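Local coordinates for oxidoreductase protein (Agrobacterium radiobacter, PDB 5UI9) that probably catalyses an NAD-dependent oxidation or reduction, binding NAD+ together with the small hydroxy acid (2S)-2,3-dihydroxy-2-methylpropanoic acid, at residues E5-L10 against G31-C36; Q20-K25 against G47-I52; G143-P148 against I246-T251; I176-I181 against V230-K235; Q252-L257 against E264-N269. All coordinates share one frame; numbering follows the deposited sequence.

Interaction 1: E5-L10 against G31-C36; sequences ELKGAL and GIAAIC
The carbonyl oxygen of G8 is gripped by two amides of the neighbouring strand: A33 N lies 2.8 Å from G8 O, in the carbonyl plane, and A34 N adds a weak bond to the same G8 O. This double grip marks a beta bulge, where the register slips by one residue between the pairs G8–I32 and A9–A34. A33, the extra residue, turns its CB toward the other strand and meets K7 CB at 4.1 Å; a methyl is small enough for that place. Before the bulge, G31 N bonds to L6 O and G8 N to G31 O, the latter at 2.8 Å. Beyond it, L10 N reaches A34 O, and C36 N closes on L10 O nearly along the C=O axis. G8 has no side chain, which leaves room for the I32 CD1 methyl over its backbone, 4.0 Å from G8 C. The strands twist strongly, their axes at 49°. They form the first beta-alpha-beta unit of the NAD-binding Rossmann domain: L10 and I32 pack on M21 of the connecting helix 17-26, A9 and A34 meet L62 of helix 59-65, and strand 70-73 pairs with A9 along the other edge of strand 6-11.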
# COMPACT_ATOMS: atom_id res chain seq x y z
N GLU A 5 11.25 -0.08 -46.00
CA GLU A 5 11.23 0.83 -44.85
C GLU A 5 9.82 1.41 -44.71
O GLU A 5 9.33 2.06 -45.63
CB GLU A 5 12.25 1.96 -45.10
CG GLU A 5 12.16 3.20 -44.19
CD GLU A 5 13.17 3.23 -43.05
OE1 GLU A 5 13.40 4.34 -42.52
OE2 GLU A 5 13.72 2.17 -42.68
N LEU A 6 9.18 1.18 -43.56
CA LEU A 6 7.87 1.78 -43.27
C LEU A 6 8.00 3.29 -43.07
O LEU A 6 8.99 3.75 -42.51
CB LEU A 6 7.20 1.14 -42.05
CG LEU A 6 6.72 -0.31 -42.17
CD1 LEU A 6 6.22 -0.80 -40.83
CD2 LEU A 6 5.64 -0.45 -43.22
N LYS A 7 7.01 4.04 -43.55
CA LYS A 7 7.02 5.50 -43.51
C LYS A 7 5.89 5.98 -42.62
O LYS A 7 4.73 5.68 -42.88
CB LYS A 7 6.85 6.08 -44.92
CG LYS A 7 8.07 5.86 -45.82
CD LYS A 7 7.69 5.37 -47.22
CE LYS A 7 7.03 6.45 -48.07
NZ LYS A 7 7.93 7.59 -48.38
N GLY A 8 6.23 6.72 -41.57
CA GLY A 8 5.23 7.22 -40.62
C GLY A 8 4.94 8.69 -40.80
O GLY A 8 5.75 9.45 -41.34
N ALA A 9 3.75 9.10 -40.38
CA ALA A 9 3.42 10.51 -40.21
C ALA A 9 3.12 10.71 -38.74
O ALA A 9 2.33 9.96 -38.17
CB ALA A 9 2.22 10.88 -41.05
N LEU A 10 3.74 11.71 -38.12
CA LEU A 10 3.48 12.02 -36.71
C LEU A 10 2.61 13.28 -36.63
O LEU A 10 2.90 14.28 -37.28
CB LEU A 10 4.79 12.19 -35.93
CG LEU A 10 4.62 12.50 -34.43
CD1 LEU A 10 5.63 11.74 -33.58
CD2 LEU A 10 4.71 14.00 -34.15
N GLY A 31 10.68 4.95 -40.29
CA GLY A 31 11.07 6.35 -40.05
C GLY A 31 9.91 7.28 -40.34
O GLY A 31 8.90 6.87 -40.92
N ILE A 32 10.06 8.55 -39.96
CA ILE A 32 9.01 9.56 -40.15
C ILE A 32 9.23 10.35 -41.45
O ILE A 32 10.27 10.98 -41.62
CB ILE A 32 8.94 10.53 -38.95
CG1 ILE A 32 8.65 9.75 -37.65
CG2 ILE A 32 7.91 11.63 -39.17
CD1 ILE A 32 7.35 8.97 -37.61
N ALA A 33 8.23 10.31 -42.34
CA ALA A 33 8.26 11.01 -43.63
C ALA A 33 7.46 12.32 -43.63
O ALA A 33 7.62 13.12 -44.54
CB ALA A 33 7.75 10.10 -44.73
N ALA A 34 6.60 12.51 -42.63
CA ALA A 34 5.74 13.70 -42.57
C ALA A 34 5.35 14.02 -41.13
O ALA A 34 5.24 13.12 -40.30
CB ALA A 34 4.49 13.48 -43.41
N ILE A 35 5.18 15.31 -40.84
CA ILE A 35 4.71 15.75 -39.53
C ILE A 35 3.57 16.76 -39.68
O ILE A 35 3.41 17.41 -40.73
CB ILE A 35 5.85 16.32 -38.65
CG1 ILE A 35 6.62 17.45 -39.35
CG2 ILE A 35 6.81 15.21 -38.23
CD1 ILE A 35 7.48 18.27 -38.41
N CYS A 36 2.79 16.88 -38.61
CA CYS A 36 1.61 17.73 -38.58
C CYS A 36 1.44 18.37 -37.21
O CYS A 36 1.59 17.71 -36.19
CB CYS A 36 0.37 16.90 -38.92
SG CYS A 36 -1.20 17.79 -38.80

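Interaction 2: Q20-K25 against G47-I52; sequences QMHAWK and GDQFGI. With MG (magnesium ion), chain E.
F50 pushes its ring between M21 and H22 of the facing helix and meets each in a different way. M21 CB sits over the centre of the F50 ring, 3.5 Å from the centroid and 9° off the normal, a CH-pi contact. H22 instead receives the ring's edge: F50 CZ stands over the imidazole face in a T-shaped pair, with the planes at 69°. One phenyl ring thus uses its face for an aliphatic group and its edge for an aromatic one, which suits phenylalanine to this gap between helices. The side chain of M21 is bent at chi2 and chi3, and the curl brings CE round to the CD1 methyl of I52, 3.8 Å away, tip to tip. Its sulfur remains above the phenyl face at a distance, M21 SD being 5.5 Å from the F50 centroid, a loose Met-aromatic contact. K25 comes to the ring edge with its CE, and the Q49 amide crosses the imidazole with planes 82° apart. G51, the first residue to leave helical angles, forms a Schellman motif, its positive phi easily taken by glycine, and the chain then turns I52 inward. On helix 17-26, W24 O binds magnesium with a water and the carbonyls of V27 and A30. Dispersion and weak ring electrostatics therefore join the two helices, with the partly exposed imidazole and the lysine and glutamine chains bordering an apolar centre.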
# COMPACT_ATOMS: atom_id res chain seq x y z
N GLN A 20 9.49 10.82 -29.23
CA GLN A 20 9.00 9.85 -30.21
C GLN A 20 9.74 9.99 -31.55
O GLN A 20 10.08 8.99 -32.17
CB GLN A 20 7.47 9.97 -30.38
CG GLN A 20 6.73 9.53 -29.12
CD GLN A 20 5.23 9.66 -29.19
OE1 GLN A 20 4.59 10.02 -28.19
NE2 GLN A 20 4.64 9.36 -30.35
N MET A 21 10.01 11.24 -31.95
CA MET A 21 10.80 11.54 -33.15
C MET A 21 12.25 11.05 -33.06
O MET A 21 12.76 10.47 -34.03
CB MET A 21 10.79 13.04 -33.45
CG MET A 21 9.44 13.58 -33.90
SD MET A 21 8.81 12.91 -35.46
CE MET A 21 10.04 13.54 -36.61
N HIS A 22 12.91 11.27 -31.92
CA HIS A 22 14.25 10.71 -31.70
C HIS A 22 14.20 9.20 -31.84
O HIS A 22 15.01 8.61 -32.55
CB HIS A 22 14.80 11.05 -30.31
CG HIS A 22 15.35 12.44 -30.18
ND1 HIS A 22 16.41 12.89 -30.94
CD2 HIS A 22 15.04 13.45 -29.34
CE1 HIS A 22 16.70 14.13 -30.59
NE2 HIS A 22 15.88 14.50 -29.62
N ALA A 23 13.24 8.58 -31.15
CA ALA A 23 13.11 7.12 -31.16
C ALA A 23 12.83 6.54 -32.56
O ALA A 23 13.38 5.50 -32.91
CB ALA A 23 12.03 6.67 -30.19
N TRP A 24 12.01 7.22 -33.35
CA TRP A 24 11.72 6.75 -34.72
C TRP A 24 12.97 6.68 -35.59
O TRP A 24 13.08 5.81 -36.46
CB TRP A 24 10.65 7.61 -35.41
CG TRP A 24 9.26 7.33 -34.96
CD1 TRP A 24 8.38 8.23 -34.44
CD2 TRP A 24 8.56 6.08 -35.01
NE1 TRP A 24 7.19 7.61 -34.14
CE2 TRP A 24 7.27 6.29 -34.48
CE3 TRP A 24 8.91 4.79 -35.43
CZ2 TRP A 24 6.33 5.28 -34.37
CZ3 TRP A 24 7.97 3.78 -35.32
CH2 TRP A 24 6.70 4.03 -34.79
N LYS A 25 13.92 7.60 -35.37
CA LYS A 25 15.21 7.56 -36.05
C LYS A 25 15.97 6.28 -35.69
O LYS A 25 16.42 5.56 -36.58
CB LYS A 25 16.01 8.84 -35.74
CG LYS A 25 17.39 8.94 -36.39
CD LYS A 25 17.64 10.29 -37.07
CE LYS A 25 17.44 11.50 -36.16
NZ LYS A 25 18.22 11.42 -34.90
N GLY A 47 10.26 20.10 -37.32
CA GLY A 47 10.63 19.85 -38.71
C GLY A 47 12.11 20.11 -38.98
O GLY A 47 12.78 19.29 -39.61
N ASP A 48 12.61 21.25 -38.50
CA ASP A 48 14.03 21.61 -38.65
C ASP A 48 14.96 20.69 -37.86
O ASP A 48 15.97 20.23 -38.40
CB ASP A 48 14.28 23.07 -38.23
CG ASP A 48 13.70 24.09 -39.23
OD1 ASP A 48 13.25 23.69 -40.32
OD2 ASP A 48 13.71 25.29 -38.91
N GLN A 49 14.61 20.42 -36.61
CA GLN A 49 15.40 19.54 -35.75
C GLN A 49 15.64 18.16 -36.37
O GLN A 49 16.76 17.65 -36.35
CB GLN A 49 14.74 19.40 -34.37
CG GLN A 49 15.56 18.62 -33.34
CD GLN A 49 14.94 18.64 -31.95
OE1 GLN A 49 13.85 19.17 -31.73
NE2 GLN A 49 15.63 18.04 -31.00
N PHE A 50 14.58 17.58 -36.94
CA PHE A 50 14.62 16.21 -37.46
C PHE A 50 14.66 16.10 -38.98
O PHE A 50 14.59 14.99 -39.52
CB PHE A 50 13.43 15.41 -36.88
CG PHE A 50 13.54 15.19 -35.40
CD1 PHE A 50 14.25 14.11 -34.90
CD2 PHE A 50 12.97 16.09 -34.51
CE1 PHE A 50 14.38 13.92 -33.54
CE2 PHE A 50 13.09 15.90 -33.14
CZ PHE A 50 13.79 14.82 -32.66
N GLY A 51 14.79 17.24 -39.67
CA GLY A 51 14.95 17.26 -41.13
C GLY A 51 13.76 16.72 -41.92
O GLY A 51 13.95 15.99 -42.89
N ILE A 52 12.55 17.10 -41.51
CA ILE A 52 11.32 16.60 -42.16
C ILE A 52 10.83 17.66 -43.15
O ILE A 52 10.49 18.78 -42.75
CB ILE A 52 10.22 16.26 -41.12
CG1 ILE A 52 10.76 15.45 -39.92
CG2 ILE A 52 9.08 15.49 -41.79
CD1 ILE A 52 11.21 14.03 -40.22
MG MG E . 14.27 4.63 -38.10
O HOH W 1 15.77 3.99 -39.77

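Interaction 3: G143-P148 against I246-T251; sequences GAIGEP and IDIDGT
I145, reached through a type I turn that runs to G146 from G143, the Schellman residue after helix 131-141, sends its CD1 methyl to I248 CG2, 3.8 Å away, the two side chains crossing at about a right angle. Its CG1 lies between the backbone N and the carbonyl carbon (chi1 68°), which brings the branch tip round to the strand. Branched aliphatic chains suit this buried spot, where L140 and I255 also pack on I145. G146, at positive phi, comes close to the T251 side chain, its CA 3.6 Å from T251 OG1; a residue without CB fits so close an approach. In this C-terminal domain of the GFO/IDH/MocA family, the turn leads from the helix into strand 148-156, which runs antiparallel to strand 245-250 in the large mixed sheet. E147 is held at both ends of its backbone: E147 N gives a bond to T251 OG1 at 3.2 Å, and E147 O receives T251 N at 3.1 Å from well above the carbonyl plane. G250 CA makes a CH contact with the same oxygen, 3.2 Å from E147 O. P148 pairs with G250 in a non-hydrogen-bonded bridge, CA to CA 4.0 Å, a pairing that does not need the N-H proline lacks. The CB of P148 rests on I248 CG2 at 3.9 Å, while D249, on the other face, bonds T234 and R156 of the second subunit.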
# COMPACT_ATOMS: atom_id res chain seq x y z
N GLY A 143 8.32 -18.49 -12.76
CA GLY A 143 7.87 -19.34 -11.65
C GLY A 143 8.71 -19.21 -10.39
O GLY A 143 8.45 -19.90 -9.41
N ALA A 144 9.69 -18.29 -10.40
CA ALA A 144 10.64 -18.12 -9.30
C ALA A 144 10.01 -17.95 -7.90
O ALA A 144 10.56 -18.44 -6.91
CB ALA A 144 11.57 -16.95 -9.59
N ILE A 145 8.88 -17.25 -7.83
CA ILE A 145 8.21 -16.97 -6.55
C ILE A 145 6.86 -17.67 -6.38
O ILE A 145 6.11 -17.34 -5.46
CB ILE A 145 8.07 -15.45 -6.30
CG1 ILE A 145 7.10 -14.78 -7.27
CG2 ILE A 145 9.44 -14.79 -6.36
CD1 ILE A 145 6.55 -13.48 -6.72
N GLY A 146 6.56 -18.64 -7.25
CA GLY A 146 5.28 -19.33 -7.24
C GLY A 146 4.16 -18.47 -7.79
O GLY A 146 4.41 -17.56 -8.59
N GLU A 147 2.93 -18.76 -7.37
CA GLU A 147 1.76 -18.02 -7.81
C GLU A 147 1.66 -16.71 -7.02
O GLU A 147 1.64 -16.75 -5.80
CB GLU A 147 0.47 -18.83 -7.60
CG GLU A 147 0.39 -20.15 -8.36
CD GLU A 147 0.18 -20.00 -9.88
OE1 GLU A 147 -0.00 -18.86 -10.38
OE2 GLU A 147 0.20 -21.04 -10.57
N PRO A 148 1.57 -15.56 -7.72
CA PRO A 148 1.41 -14.28 -7.01
C PRO A 148 0.05 -14.16 -6.31
O PRO A 148 -0.95 -14.55 -6.89
CB PRO A 148 1.53 -13.24 -8.12
CG PRO A 148 1.08 -13.95 -9.36
CD PRO A 148 1.47 -15.39 -9.18
N ILE A 246 7.71 -1.64 -6.87
CA ILE A 246 6.83 -2.80 -6.98
C ILE A 246 7.18 -3.88 -5.95
O ILE A 246 8.34 -4.30 -5.85
CB ILE A 246 6.84 -3.40 -8.41
CG1 ILE A 246 6.32 -2.35 -9.41
CG2 ILE A 246 5.98 -4.66 -8.47
CD1 ILE A 246 6.38 -2.78 -10.86
N ASP A 247 6.17 -4.28 -5.18
CA ASP A 247 6.26 -5.43 -4.28
C ASP A 247 5.31 -6.49 -4.82
O ASP A 247 4.18 -6.15 -5.17
CB ASP A 247 5.82 -5.08 -2.86
CG ASP A 247 6.63 -3.94 -2.24
OD1 ASP A 247 7.63 -3.47 -2.84
OD2 ASP A 247 6.26 -3.51 -1.14
N ILE A 248 5.77 -7.73 -4.92
CA ILE A 248 4.90 -8.87 -5.21
C ILE A 248 5.19 -9.98 -4.21
O ILE A 248 6.35 -10.31 -3.99
CB ILE A 248 5.14 -9.45 -6.63
CG1 ILE A 248 5.13 -8.36 -7.71
CG2 ILE A 248 4.11 -10.53 -6.95
CD1 ILE A 248 3.78 -7.75 -7.99
N ASP A 249 4.14 -10.54 -3.62
CA ASP A 249 4.26 -11.73 -2.78
C ASP A 249 3.64 -12.93 -3.50
O ASP A 249 2.52 -12.84 -4.02
CB ASP A 249 3.55 -11.53 -1.43
CG ASP A 249 4.24 -10.51 -0.54
OD1 ASP A 249 5.26 -9.91 -0.95
OD2 ASP A 249 3.74 -10.32 0.60
N GLY A 250 4.38 -14.03 -3.53
CA GLY A 250 3.90 -15.29 -4.09
C GLY A 250 4.01 -16.42 -3.10
O GLY A 250 4.60 -16.27 -2.02
N THR A 251 3.45 -17.57 -3.47
CA THR A 251 3.43 -18.75 -2.59
C THR A 251 4.82 -19.29 -2.23
O THR A 251 4.99 -19.88 -1.16
CB THR A 251 2.61 -19.90 -3.22
OG1 THR A 251 3.12 -20.19 -4.52
CG2 THR A 251 1.13 -19.53 -3.31

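Interaction 4: I176-I181 against V230-K235; sequences IEDLGI and VSYATK. With 8A1 ((2S)-2,3-dihydroxy-2-methylpropanoic acid), chain D.
The pocket for the bound hydroxy acid is lined here from both segments, by D178 of the helix and Y232 just beyond the strand. Both reach the same ligand hydroxyl: ligand O1 donates to D178 OD2 at 2.6 Å, and Y232 OH donates to that O1, also at 2.6 Å, with the ligand oxygen at the edge of the phenol ring and near its plane. The second ligand hydroxyl, O2, donates to D178 OD1 at 2.7 Å, so the carboxylate spans a pair of hydroxyls with one oxygen for each, a task that suits aspartate. Its OD1 also meets K98 in a salt bridge, and K98, H182 and Q165 hold the ligand as well. Next to these polar groups, L179 packs between helix and strand. With CG anti to the backbone N (chi1 178°), it carries CG to 4.0 Å from Y232 CE2 and CD1 against V230 CG1, a tight 3.4 Å; the leucine and valine side chains slide past each other in opposite directions. G180 CA lies 4.3 Å from V230 CG1; the lack of a side chain suits its close packing against I176 within the helix. Around the pocket, helix 175-191 lies on the mixed sheet, with L179 touching F155 of strand 148-156, while helix 316-335 packs on I176 and I181. Past strand 225-231, an ST turn at S231 leads to T234 and K235, which bond to the second subunit.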
# COMPACT_ATOMS: atom_id res chain seq x y z
N ILE A 176 -4.89 10.30 -11.94
CA ILE A 176 -5.32 8.96 -12.39
C ILE A 176 -5.30 8.88 -13.93
O ILE A 176 -4.75 7.93 -14.50
CB ILE A 176 -6.71 8.53 -11.85
CG1 ILE A 176 -6.75 8.61 -10.32
CG2 ILE A 176 -7.03 7.10 -12.30
CD1 ILE A 176 -8.08 8.20 -9.70
N GLU A 177 -5.88 9.89 -14.57
CA GLU A 177 -5.88 10.03 -16.03
C GLU A 177 -4.46 10.16 -16.62
O GLU A 177 -4.17 9.58 -17.65
CB GLU A 177 -6.72 11.24 -16.44
CG GLU A 177 -6.84 11.46 -17.94
CD GLU A 177 -7.62 12.71 -18.33
OE1 GLU A 177 -7.69 12.99 -19.54
OE2 GLU A 177 -8.14 13.42 -17.44
N ASP A 178 -3.60 10.94 -15.97
CA ASP A 178 -2.27 11.21 -16.51
C ASP A 178 -1.26 10.10 -16.21
O ASP A 178 -0.50 9.70 -17.09
CB ASP A 178 -1.73 12.53 -15.95
CG ASP A 178 -0.30 12.79 -16.39
OD1 ASP A 178 -0.03 12.71 -17.61
OD2 ASP A 178 0.56 13.05 -15.51
N LEU A 179 -1.25 9.65 -14.96
CA LEU A 179 -0.16 8.82 -14.44
C LEU A 179 -0.65 7.47 -13.94
O LEU A 179 -0.05 6.44 -14.27
CB LEU A 179 0.57 9.61 -13.35
CG LEU A 179 1.73 8.99 -12.56
CD1 LEU A 179 1.24 8.10 -11.43
CD2 LEU A 179 2.71 8.26 -13.47
N GLY A 180 -1.73 7.48 -13.15
CA GLY A 180 -2.38 6.25 -12.68
C GLY A 180 -2.73 5.29 -13.81
O GLY A 180 -2.67 4.08 -13.63
N ILE A 181 -3.08 5.85 -14.96
CA ILE A 181 -3.30 5.08 -16.17
C ILE A 181 -2.12 4.14 -16.48
O ILE A 181 -2.33 2.99 -16.85
CB ILE A 181 -3.63 6.03 -17.36
CG1 ILE A 181 -4.28 5.27 -18.52
CG2 ILE A 181 -2.41 6.81 -17.82
CD1 ILE A 181 -5.06 6.19 -19.43
N VAL A 230 -0.56 6.36 -6.09
CA VAL A 230 0.12 7.37 -6.88
C VAL A 230 -0.01 8.74 -6.21
O VAL A 230 -1.02 9.03 -5.56
CB VAL A 230 -0.38 7.41 -8.35
CG1 VAL A 230 -0.10 6.08 -9.03
CG2 VAL A 230 -1.86 7.76 -8.45
N SER A 231 1.03 9.56 -6.38
CA SER A 231 1.08 10.89 -5.80
C SER A 231 2.08 11.76 -6.55
O SER A 231 3.18 11.29 -6.86
CB SER A 231 1.50 10.81 -4.33
OG SER A 231 1.73 12.10 -3.77
N TYR A 232 1.69 12.99 -6.85
CA TYR A 232 2.61 14.05 -7.29
C TYR A 232 2.83 15.13 -6.21
O TYR A 232 3.31 16.23 -6.51
CB TYR A 232 2.14 14.67 -8.62
CG TYR A 232 2.75 14.03 -9.85
CD1 TYR A 232 4.14 13.98 -10.03
CD2 TYR A 232 1.95 13.48 -10.85
CE1 TYR A 232 4.71 13.41 -11.16
CE2 TYR A 232 2.51 12.90 -11.98
CZ TYR A 232 3.89 12.87 -12.13
OH TYR A 232 4.45 12.30 -13.24
N ALA A 233 2.50 14.81 -4.95
CA ALA A 233 2.72 15.71 -3.81
C ALA A 233 3.60 15.08 -2.72
O ALA A 233 3.51 15.46 -1.55
CB ALA A 233 1.38 16.15 -3.24
N THR A 234 4.46 14.14 -3.11
CA THR A 234 5.31 13.41 -2.18
C THR A 234 6.72 14.02 -2.21
O THR A 234 7.35 14.06 -3.26
CB THR A 234 5.32 11.91 -2.55
OG1 THR A 234 3.99 11.38 -2.43
CG2 THR A 234 6.26 11.12 -1.64
N LYS A 235 7.20 14.47 -1.05
CA LYS A 235 8.48 15.19 -0.95
C LYS A 235 9.52 14.31 -0.26
O LYS A 235 9.56 14.23 0.98
CB LYS A 235 8.30 16.50 -0.20
CG LYS A 235 7.44 17.49 -0.97
CD LYS A 235 6.88 18.60 -0.11
CE LYS A 235 5.96 19.49 -0.94
NZ LYS A 235 5.52 20.68 -0.17
OXT 8A1 D . 4.89 9.86 -18.54
C 8A1 D . 3.75 10.38 -18.49
O 8A1 D . 2.78 9.92 -19.12
CA 8A1 D . 3.54 11.61 -17.64
CB 8A1 D . 3.02 11.12 -16.29
O1 8A1 D . 2.96 12.17 -15.33
O2 8A1 D . 2.58 12.47 -18.27
C3 8A1 D . 4.85 12.39 -17.51

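Interaction 5: Q252-L257 against E264-N269; sequences QGTIRL and EVTGPN
T254 and T266 exchange two backbone hydrogen bonds, T254 N to T266 O at 3.0 Å and T266 N to T254 O at 3.1 Å, each donor in the carbonyl plane. R256 and E264 do the same: R256 N reaches E264 O at 2.8 Å, and E264 N gives a nearly straight bond, 172° at the hydrogen, to R256 O. Between the pairs, V265 CA makes a CH contact to T254 O and I255 CA one to E264 O, giving each carbonyl a second, weaker partner. The threonines lie side by side and point the same way, with T254 OG1 3.0 Å from T266 OG1; the hydroxyl of T254 is hydrogen-bonded to K235 O of the second subunit. R256 folds back at chi2 (-76°), which places NH1 above the plane of its neighbour's carbonyl, 3.0 Å from I255 O, while NH2 forms a salt bridge to D249. The carboxylate of E264 pairs instead with R262, so arginine and glutamate meet across the strands through their CB atoms, 4.1 Å apart. On the opposite face the beta-branched I255 and V265 turn to V139. Q252 O takes a CH contact from G267 CA, and P268 packs its ring on the glutamine. T254, R256 and T266 on the face that meets the second subunit, I255 and V265 toward helix 131-141, make this a two-faced beta hairpin near the end of the mixed sheet.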
# COMPACT_ATOMS: atom_id res chain seq x y z
N GLN A 252 5.80 -19.09 -3.12
CA GLN A 252 7.18 -19.56 -2.90
C GLN A 252 8.23 -18.43 -2.80
O GLN A 252 9.43 -18.72 -2.77
CB GLN A 252 7.58 -20.52 -4.03
CG GLN A 252 6.76 -21.79 -4.10
CD GLN A 252 7.06 -22.62 -5.34
OE1 GLN A 252 8.08 -22.42 -6.01
NE2 GLN A 252 6.17 -23.56 -5.65
N GLY A 253 7.81 -17.17 -2.75
CA GLY A 253 8.78 -16.08 -2.73
C GLY A 253 8.24 -14.67 -2.85
O GLY A 253 7.03 -14.44 -2.76
N THR A 254 9.17 -13.73 -3.04
CA THR A 254 8.86 -12.31 -3.16
C THR A 254 9.68 -11.63 -4.24
O THR A 254 10.83 -12.02 -4.50
CB THR A 254 9.16 -11.56 -1.85
OG1 THR A 254 10.49 -11.85 -1.41
CG2 THR A 254 8.17 -11.94 -0.77
N ILE A 255 9.09 -10.61 -4.86
CA ILE A 255 9.82 -9.66 -5.69
C ILE A 255 9.73 -8.30 -5.01
O ILE A 255 8.65 -7.89 -4.59
CB ILE A 255 9.23 -9.56 -7.12
CG1 ILE A 255 9.39 -10.89 -7.88
CG2 ILE A 255 9.87 -8.42 -7.90
CD1 ILE A 255 8.56 -10.98 -9.15
N ARG A 256 10.86 -7.60 -4.92
CA ARG A 256 10.90 -6.24 -4.40
C ARG A 256 11.74 -5.36 -5.33
O ARG A 256 12.97 -5.45 -5.35
CB ARG A 256 11.47 -6.21 -2.98
CG ARG A 256 10.60 -6.90 -1.93
CD ARG A 256 9.39 -6.06 -1.53
NE ARG A 256 8.57 -6.67 -0.47
CZ ARG A 256 7.67 -7.64 -0.65
NH1 ARG A 256 7.45 -8.18 -1.86
NH2 ARG A 256 6.98 -8.10 0.40
N LEU A 257 11.05 -4.54 -6.12
CA LEU A 257 11.68 -3.56 -6.98
C LEU A 257 11.65 -2.24 -6.24
O LEU A 257 10.59 -1.64 -6.08
CB LEU A 257 10.94 -3.44 -8.32
CG LEU A 257 11.41 -2.35 -9.28
CD1 LEU A 257 12.88 -2.49 -9.62
CD2 LEU A 257 10.57 -2.38 -10.55
N GLU A 264 15.18 -7.18 -5.90
CA GLU A 264 15.38 -8.29 -4.96
C GLU A 264 14.38 -9.38 -5.24
O GLU A 264 13.17 -9.15 -5.18
CB GLU A 264 15.17 -7.84 -3.52
CG GLU A 264 16.45 -7.55 -2.76
CD GLU A 264 16.19 -7.18 -1.32
OE1 GLU A 264 15.33 -7.81 -0.66
OE2 GLU A 264 16.85 -6.23 -0.84
N VAL A 265 14.88 -10.57 -5.54
CA VAL A 265 14.04 -11.74 -5.76
C VAL A 265 14.49 -12.80 -4.78
O VAL A 265 15.67 -13.18 -4.78
CB VAL A 265 14.19 -12.29 -7.19
CG1 VAL A 265 13.37 -13.57 -7.37
CG2 VAL A 265 13.79 -11.23 -8.21
N THR A 266 13.58 -13.27 -3.92
CA THR A 266 13.89 -14.39 -3.03
C THR A 266 12.92 -15.53 -3.33
O THR A 266 11.72 -15.31 -3.46
CB THR A 266 13.86 -14.02 -1.52
OG1 THR A 266 12.51 -13.97 -1.05
CG2 THR A 266 14.55 -12.68 -1.26
N GLY A 267 13.47 -16.73 -3.46
CA GLY A 267 12.71 -17.93 -3.78
C GLY A 267 13.23 -19.11 -2.98
O GLY A 267 14.01 -18.93 -2.04
N PRO A 268 12.79 -20.34 -3.34
CA PRO A 268 13.22 -21.54 -2.61
C PRO A 268 14.75 -21.75 -2.52
O PRO A 268 15.23 -22.24 -1.50
CB PRO A 268 12.55 -22.68 -3.40
CG PRO A 268 11.38 -22.04 -4.06
CD PRO A 268 11.82 -20.66 -4.41
N ASN A 269 15.48 -21.36 -3.57
CA ASN A 269 16.95 -21.48 -3.59
C ASN A 269 17.63 -20.44 -2.69
O ASN A 269 18.47 -20.79 -1.86
CB ASN A 269 17.48 -21.35 -5.03

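Overall arrangement
Interactions 1 and 2 come first along the chain and share the Rossmann domain. Their centres are 9 Å apart, and they touch where I32 and I35 of strand 30-36 pack on helices 17-26 and 40-50. The other three belong to the second, mixed-sheet domain. Interaction 4 is nested in the chain loop closed by interaction 3, and interaction 5 follows; 3 and 5, with centres 7 Å apart, are joined through neighbouring strands 245-250 and 253-258, including the R256–D249 salt bridge. Interaction 4, about 25 Å from interaction 3 between centres, marks the pocket where cofactor and hydroxy acid meet. Interactions 3, 4 and 5 all touch the second subunit, so the mixed sheet serves both pocket and dimer.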